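Local coordinates for protein methylenetetrahydrofolate--tRNA-(uracil-5-)-methyltransferase TrmFO (Thermus thermophilus, PDB 3G5S) that uses FAD and methylenetetrahydrofolate to methylate uridine 54 of tRNA at C5, producing 5-methyluridine, at residues 338-343 against 347-352; 372-377 against 393-398. One frame throughout, in Å; residues are numbered along the deposited sequence.

Overall arrangement
From the N terminus, the chain completes the five-stranded parallel Rossmann-type sheet with its edge strand 331-333, which leads into contact 1. There, loop 338-343 passes alongside the ribityl chain and the pyrimidine edge of the flavin and turns into helix 343-361; contact 1 spans its first turn, and the Val340-Thr349 contact folds the preceding loop onto it. The chain then enters helix 374-384, and contact 2 brings the loop 393-398 back over the start of that helix. The contacts lie in series, neither nested nor crossed, with centres about 11 Å apart. They join through Met393, whose backbone is probably hydrogen-bonded to Gly339 and Glu341, tying the loop beyond helix 374-384 to the wall of the FAD pocket.

Contact 1 (338-343 against 347-352); sequences AGVEGY and AATGFL. With FAD (flavin-adenine dinucleotide), chain B.
At the flavin end of the FAD pocket, helix 343-361 begins with the bond from Ala347 N to Tyr343 O (3.0 Å), nearly straight at 169°. One residue earlier, Gly342 holds the N-cap position. The amides at this helix start turn to the cofactor: Tyr343 N donates to FAD O2 at 3.0 Å, and Gly342 N makes a weak, bent bond to O2' of the ribityl chain. The Tyr343 ring lies over the flavin pyrimidine, with FAD C2 3.4 Å above the ring plane and over its centre; its hydroxyl is hydrogen-bonded to Ser52 O. Glu341 brings OE1 to 3.5 Å from FAD C1', flanking the root of the ribityl chain. Behind this lining, Val340 and Thr349 meet tip to tip, CG1 on CG2 at 3.8 Å. The torsion of Thr349 (chi1 58°) turns CG2 toward the valine while OG1 stays close to the helix backbone, where it accepts from Gly335 N and faces the carbonyl oxygens of Glu345 and Ser346, between which its one proton must be shared or divided. Val340 also packs on Leu378 and Leu382 of helix 374-384. The helix dipole would probably help stabilise negative charge on the N1-C2=O2 edge of a reduced flavin, and a helix N terminus placed at flavin O2 is a recurrent feature of Rossmann-type FAD enzymes.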
loop_
_atom_site.group_PDB
_atom_site.type_symbol
_atom_site.label_atom_id
_atom_site.label_comp_id
_atom_site.label_asym_id
_atom_site.label_seq_id
_atom_site.Cartn_x
_atom_site.Cartn_y
_atom_site.Cartn_z
ATOM N N ALA A 338 -1.323 -8.233 -2.512
ATOM C CA ALA A 338 -2.667 -7.665 -2.620
ATOM C C ALA A 338 -2.685 -6.186 -2.989
ATOM O O ALA A 338 -3.764 -5.613 -3.157
ATOM C CB ALA A 338 -3.436 -7.873 -1.319
ATOM N N GLY A 339 -1.519 -5.551 -3.085
ATOM C CA GLY A 339 -1.480 -4.158 -3.486
ATOM C C GLY A 339 -1.244 -3.143 -2.379
ATOM O O GLY A 339 -1.439 -1.948 -2.608
ATOM N N VAL A 340 -0.820 -3.593 -1.199
ATOM C CA VAL A 340 -0.416 -2.659 -0.157
ATOM C C VAL A 340 1.099 -2.563 -0.085
ATOM O O VAL A 340 1.827 -3.310 -0.752
ATOM C CB VAL A 340 -1.027 -2.975 1.231
ATOM C CG1 VAL A 340 -2.538 -3.005 1.151
ATOM C CG2 VAL A 340 -0.455 -4.251 1.836
ATOM N N GLU A 341 1.559 -1.611 0.721
ATOM C CA GLU A 341 2.971 -1.381 0.957
ATOM C C GLU A 341 3.133 -1.102 2.435
ATOM O O GLU A 341 2.364 -0.327 3.005
ATOM C CB GLU A 341 3.447 -0.177 0.149
ATOM C CG GLU A 341 4.777 0.412 0.584
ATOM C CD GLU A 341 5.935 -0.555 0.485
ATOM O OE1 GLU A 341 5.783 -1.643 -0.115
ATOM O OE2 GLU A 341 7.021 -0.213 1.004
ATOM N N GLY A 342 4.134 -1.727 3.052
ATOM C CA GLY A 342 4.481 -1.473 4.439
ATOM C C GLY A 342 4.328 -2.713 5.305
ATOM O O GLY A 342 3.418 -3.522 5.095
ATOM N N TYR A 343 5.213 -2.865 6.289
ATOM C CA TYR A 343 5.148 -4.042 7.157
ATOM C C TYR A 343 3.794 -4.153 7.847
ATOM O O TYR A 343 3.179 -5.217 7.880
ATOM C CB TYR A 343 6.230 -4.030 8.236
ATOM C CG TYR A 343 7.661 -3.871 7.770
ATOM C CD1 TYR A 343 8.255 -4.775 6.896
ATOM C CD2 TYR A 343 8.439 -2.834 8.263
ATOM C CE1 TYR A 343 9.579 -4.620 6.505
ATOM C CE2 TYR A 343 9.753 -2.674 7.886
ATOM C CZ TYR A 343 10.323 -3.566 7.006
ATOM O OH TYR A 343 11.639 -3.406 6.634
ATOM N N ALA A 347 0.769 -6.881 7.493
ATOM C CA ALA A 347 0.204 -7.627 8.609
ATOM C C ALA A 347 -1.307 -7.413 8.735
ATOM O O ALA A 347 -2.056 -8.354 8.977
ATOM C CB ALA A 347 0.919 -7.255 9.906
ATOM N N ALA A 348 -1.752 -6.171 8.570
ATOM C CA ALA A 348 -3.159 -5.845 8.764
ATOM C C ALA A 348 -4.055 -6.490 7.703
ATOM O O ALA A 348 -5.140 -7.003 8.016
ATOM C CB ALA A 348 -3.353 -4.336 8.809
ATOM N N THR A 349 -3.612 -6.465 6.452
ATOM C CA THR A 349 -4.348 -7.185 5.429
ATOM C C THR A 349 -4.286 -8.699 5.669
ATOM O O THR A 349 -5.244 -9.401 5.370
ATOM C CB THR A 349 -3.912 -6.802 3.999
ATOM O OG1 THR A 349 -2.511 -7.039 3.826
ATOM C CG2 THR A 349 -4.255 -5.329 3.695
ATOM N N GLY A 350 -3.176 -9.194 6.211
ATOM C CA GLY A 350 -3.110 -10.594 6.618
ATOM C C GLY A 350 -4.169 -10.943 7.654
ATOM O O GLY A 350 -4.841 -11.974 7.557
ATOM N N PHE A 351 -4.331 -10.071 8.646
ATOM C CA PHE A 351 -5.390 -10.252 9.625
ATOM C C PHE A 351 -6.755 -10.397 8.945
ATOM O O PHE A 351 -7.514 -11.317 9.249
ATOM C CB PHE A 351 -5.402 -9.079 10.617
ATOM C CG PHE A 351 -6.698 -8.939 11.365
ATOM C CD1 PHE A 351 -7.027 -9.811 12.393
ATOM C CD2 PHE A 351 -7.597 -7.950 11.025
ATOM C CE1 PHE A 351 -8.231 -9.705 13.067
ATOM C CE2 PHE A 351 -8.807 -7.829 11.703
ATOM C CZ PHE A 351 -9.118 -8.709 12.725
ATOM N N LEU A 352 -7.080 -9.490 8.032
ATOM C CA LEU A 352 -8.404 -9.510 7.420
ATOM C C LEU A 352 -8.604 -10.734 6.528
ATOM O O LEU A 352 -9.657 -11.374 6.555
ATOM C CB LEU A 352 -8.695 -8.219 6.658
ATOM C CG LEU A 352 -10.104 -8.139 6.063
ATOM C CD1 LEU A 352 -11.199 -8.245 7.118
ATOM C CD2 LEU A 352 -10.276 -6.878 5.251
HETATM P PA FAD B . 7.093 -10.817 2.777
HETATM O O1A FAD B . 8.205 -10.646 1.783
HETATM O O2A FAD B . 7.308 -10.325 4.175
HETATM O O5B FAD B . 6.653 -12.349 2.880
HETATM C C5B FAD B . 6.458 -13.142 1.726
HETATM C C4B FAD B . 6.921 -14.547 2.061
HETATM O O4B FAD B . 6.548 -15.425 1.013
HETATM C C3B FAD B . 8.442 -14.631 2.177
HETATM O O3B FAD B . 8.820 -15.242 3.396
HETATM C C2B FAD B . 8.863 -15.468 0.969
HETATM O O2B FAD B . 10.005 -16.274 1.176
HETATM C C1B FAD B . 7.629 -16.319 0.738
HETATM N N9A FAD B . 7.385 -16.824 -0.622
HETATM C C8A FAD B . 7.426 -16.126 -1.797
HETATM N N7A FAD B . 7.033 -16.941 -2.797
HETATM C C5A FAD B . 6.733 -18.153 -2.259
HETATM C C6A FAD B . 6.286 -19.352 -2.797
HETATM N N6A FAD B . 5.881 -19.459 -4.069
HETATM N N1A FAD B . 6.068 -20.406 -1.952
HETATM C C2A FAD B . 6.306 -20.307 -0.602
HETATM N N3A FAD B . 6.748 -19.124 -0.055
HETATM C C4A FAD B . 6.955 -18.086 -0.891
HETATM N N1 FAD B . 8.336 -2.076 4.165
HETATM C C2 FAD B . 8.354 -1.134 5.162
HETATM O O2 FAD B . 7.328 -0.858 5.780
HETATM N N3 FAD B . 9.540 -0.494 5.471
HETATM C C4 FAD B . 10.724 -0.775 4.811
HETATM O O4 FAD B . 11.770 -0.189 5.115
HETATM C C4X FAD B . 10.692 -1.737 3.801
HETATM N N5 FAD B . 11.834 -2.056 3.101
HETATM C C5X FAD B . 11.786 -3.017 2.111
HETATM C C6 FAD B . 12.949 -3.338 1.420
HETATM C C7 FAD B . 12.927 -4.292 0.412
HETATM C C7M FAD B . 14.188 -4.634 -0.333
HETATM C C8 FAD B . 11.733 -4.934 0.104
HETATM C C8M FAD B . 11.696 -5.971 -0.981
HETATM C C9 FAD B . 10.566 -4.617 0.797
HETATM C C9A FAD B . 10.584 -3.656 1.804
HETATM N N10 FAD B . 9.418 -3.324 2.484
HETATM C C10 FAD B . 9.494 -2.376 3.487
HETATM C "C1'" FAD B . 8.087 -3.475 1.783
HETATM C "C2'" FAD B . 7.102 -4.419 2.495
HETATM O "O2'" FAD B . 6.374 -3.765 3.521
HETATM C "C3'" FAD B . 7.787 -5.679 3.023
HETATM O "O3'" FAD B . 8.268 -6.382 1.896
HETATM C "C4'" FAD B . 6.855 -6.584 3.827
HETATM O "O4'" FAD B . 7.646 -7.581 4.441
HETATM C "C5'" FAD B . 5.757 -7.195 2.965
HETATM O "O5'" FAD B . 5.103 -8.218 3.683
HETATM P P FAD B . 4.528 -9.485 2.892
HETATM O O1P FAD B . 3.594 -9.053 1.807
HETATM O O2P FAD B . 4.001 -10.429 3.922
HETATM O O3P FAD B . 5.807 -10.099 2.141
#

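Contact 2 (372-377 against 393-398); sequences ESMLGG and MYANWG
Ala395 is the first residue of 393-398 to meet helix 374-384, its CB packing 3.9 Å from CG of Met374, which is modelled as selenomethionine. The alanine backbone is tied to the FAD-side helix 343-361 through a bond from Ala395 N to Glu345 OE2. At Asn396 the main chain makes the contact: its carbonyl oxygen lies 3.4 Å from SE of Met374, at van der Waals contact and roughly on the extension of the Met374 CG-SE bond, while Asn396 N is 3.8 Å from the same SE. Trp397 follows. Its CB points away from the helix, yet the benzo side of the indole returns to the terminal methyl, with CE3 3.6 Å and CZ3 3.7 Å from Met374 CE, and the indole is fixed at its other end by a bond from NE1 to Thr61 O. The two side chains cross at about a right angle. Met374 reaches all three residues because CG stands anti to the backbone N (chi1 -172°) and the chain then bends at both following torsions, laying CG, SE and CE in turn against Ala395, Asn396 and Trp397. The helix that carries it is N-capped by Ser373, whose OG accepts from Gly376 N at 3.0 Å. Helix 63-74 lines a further part of Met374 through Ala63 and Leu66, and its Glu70 carboxylate accepts from the amides of Met374 and Leu375; helix 409-429 packs on Trp397 through Arg413 and Met416, and strand 301-303 meets Asn396 through Val302.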
loop_
_atom_site.group_PDB
_atom_site.type_symbol
_atom_site.label_atom_id
_atom_site.label_comp_id
_atom_site.label_asym_id
_atom_site.label_seq_id
_atom_site.Cartn_x
_atom_site.Cartn_y
_atom_site.Cartn_z
ATOM N N GLU A 372 -14.156 4.518 8.128
ATOM C CA GLU A 372 -13.518 5.423 9.087
ATOM C C GLU A 372 -12.261 4.832 9.699
ATOM O O GLU A 372 -11.420 5.572 10.207
ATOM C CB GLU A 372 -14.476 5.808 10.216
ATOM C CG GLU A 372 -15.638 6.668 9.783
ATOM C CD GLU A 372 -16.685 5.908 8.993
ATOM O OE1 GLU A 372 -16.714 4.656 9.065
ATOM O OE2 GLU A 372 -17.493 6.579 8.307
ATOM N N SER A 373 -12.153 3.507 9.700
ATOM C CA SER A 373 -10.962 2.869 10.232
ATOM C C SER A 373 -9.877 2.888 9.174
ATOM O O SER A 373 -10.162 2.926 7.972
ATOM C CB SER A 373 -11.244 1.442 10.702
ATOM O OG SER A 373 -11.481 0.554 9.634
HETATM N N MSE A 374 -8.630 2.858 9.614
HETATM C CA MSE A 374 -7.536 2.872 8.653
HETATM C C MSE A 374 -7.487 1.561 7.859
HETATM O O MSE A 374 -7.299 1.578 6.642
HETATM C CB MSE A 374 -6.203 3.157 9.337
HETATM C CG MSE A 374 -5.038 3.371 8.381
HETATM SE SE MSE A 374 -5.341 4.791 7.067
HETATM C CE MSE A 374 -5.696 6.255 8.284
ATOM N N LEU A 375 -7.660 0.422 8.521
ATOM C CA LEU A 375 -7.671 -0.832 7.769
ATOM C C LEU A 375 -8.833 -0.837 6.775
ATOM O O LEU A 375 -8.677 -1.257 5.628
ATOM C CB LEU A 375 -7.737 -2.047 8.695
ATOM C CG LEU A 375 -7.792 -3.392 7.961
ATOM C CD1 LEU A 375 -6.638 -3.541 6.960
ATOM C CD2 LEU A 375 -7.796 -4.536 8.956
ATOM N N GLY A 376 -9.997 -0.366 7.209
ATOM C CA GLY A 376 -11.144 -0.287 6.329
ATOM C C GLY A 376 -10.910 0.635 5.149
ATOM O O GLY A 376 -11.250 0.318 4.012
ATOM N N GLY A 377 -10.331 1.799 5.413
ATOM C CA GLY A 377 -10.028 2.709 4.328
ATOM C C GLY A 377 -9.058 2.083 3.342
ATOM O O GLY A 377 -9.204 2.240 2.131
HETATM N N MSE A 393 -0.615 0.825 -2.319
HETATM C CA MSE A 393 -1.032 1.848 -1.369
HETATM C C MSE A 393 -0.549 1.535 0.044
HETATM O O MSE A 393 -0.603 0.386 0.489
HETATM C CB MSE A 393 -2.556 1.958 -1.389
HETATM C CG MSE A 393 -3.128 3.059 -0.504
HETATM SE SE MSE A 393 -2.327 4.807 -0.841
HETATM C CE MSE A 393 -2.577 4.869 -2.759
ATOM N N TYR A 394 -0.088 2.574 0.737
ATOM C CA TYR A 394 0.192 2.485 2.163
ATOM C C TYR A 394 -0.778 3.350 2.961
ATOM O O TYR A 394 -1.519 4.154 2.388
ATOM C CB TYR A 394 1.655 2.784 2.484
ATOM C CG TYR A 394 2.203 4.153 2.130
ATOM C CD1 TYR A 394 3.129 4.306 1.109
ATOM C CD2 TYR A 394 1.868 5.275 2.876
ATOM C CE1 TYR A 394 3.682 5.546 0.818
ATOM C CE2 TYR A 394 2.412 6.527 2.587
ATOM C CZ TYR A 394 3.320 6.653 1.559
ATOM O OH TYR A 394 3.887 7.874 1.252
ATOM N N ALA A 395 -0.794 3.169 4.279
ATOM C CA ALA A 395 -1.739 3.888 5.130
ATOM C C ALA A 395 -1.488 5.395 5.091
ATOM O O ALA A 395 -0.356 5.843 5.235
ATOM C CB ALA A 395 -1.632 3.393 6.552
ATOM N N ASN A 396 -2.558 6.159 4.919
ATOM C CA ASN A 396 -2.480 7.614 4.906
ATOM C C ASN A 396 -3.870 8.181 5.169
ATOM O O ASN A 396 -4.876 7.483 5.005
ATOM C CB ASN A 396 -1.909 8.135 3.579
ATOM C CG ASN A 396 -2.825 7.865 2.408
ATOM O OD1 ASN A 396 -2.714 6.824 1.737
ATOM N ND2 ASN A 396 -3.754 8.771 2.166
ATOM N N TRP A 397 -3.925 9.446 5.568
ATOM C CA TRP A 397 -5.189 10.056 5.949
ATOM C C TRP A 397 -6.158 10.294 4.795
ATOM O O TRP A 397 -7.333 10.528 5.031
ATOM C CB TRP A 397 -4.955 11.351 6.723
ATOM C CG TRP A 397 -4.334 11.145 8.066
ATOM C CD1 TRP A 397 -3.151 11.662 8.505
ATOM C CD2 TRP A 397 -4.884 10.406 9.169
ATOM N NE1 TRP A 397 -2.924 11.288 9.808
ATOM C CE2 TRP A 397 -3.972 10.518 10.238
ATOM C CE3 TRP A 397 -6.051 9.656 9.352
ATOM C CZ2 TRP A 397 -4.197 9.907 11.479
ATOM C CZ3 TRP A 397 -6.274 9.051 10.584
ATOM C CH2 TRP A 397 -5.352 9.181 11.629
ATOM N N GLY A 398 -5.687 10.236 3.552
ATOM C CA GLY A 398 -6.589 10.359 2.419
ATOM C C GLY A 398 -7.566 9.202 2.260
ATOM O O GLY A 398 -8.564 9.332 1.549
#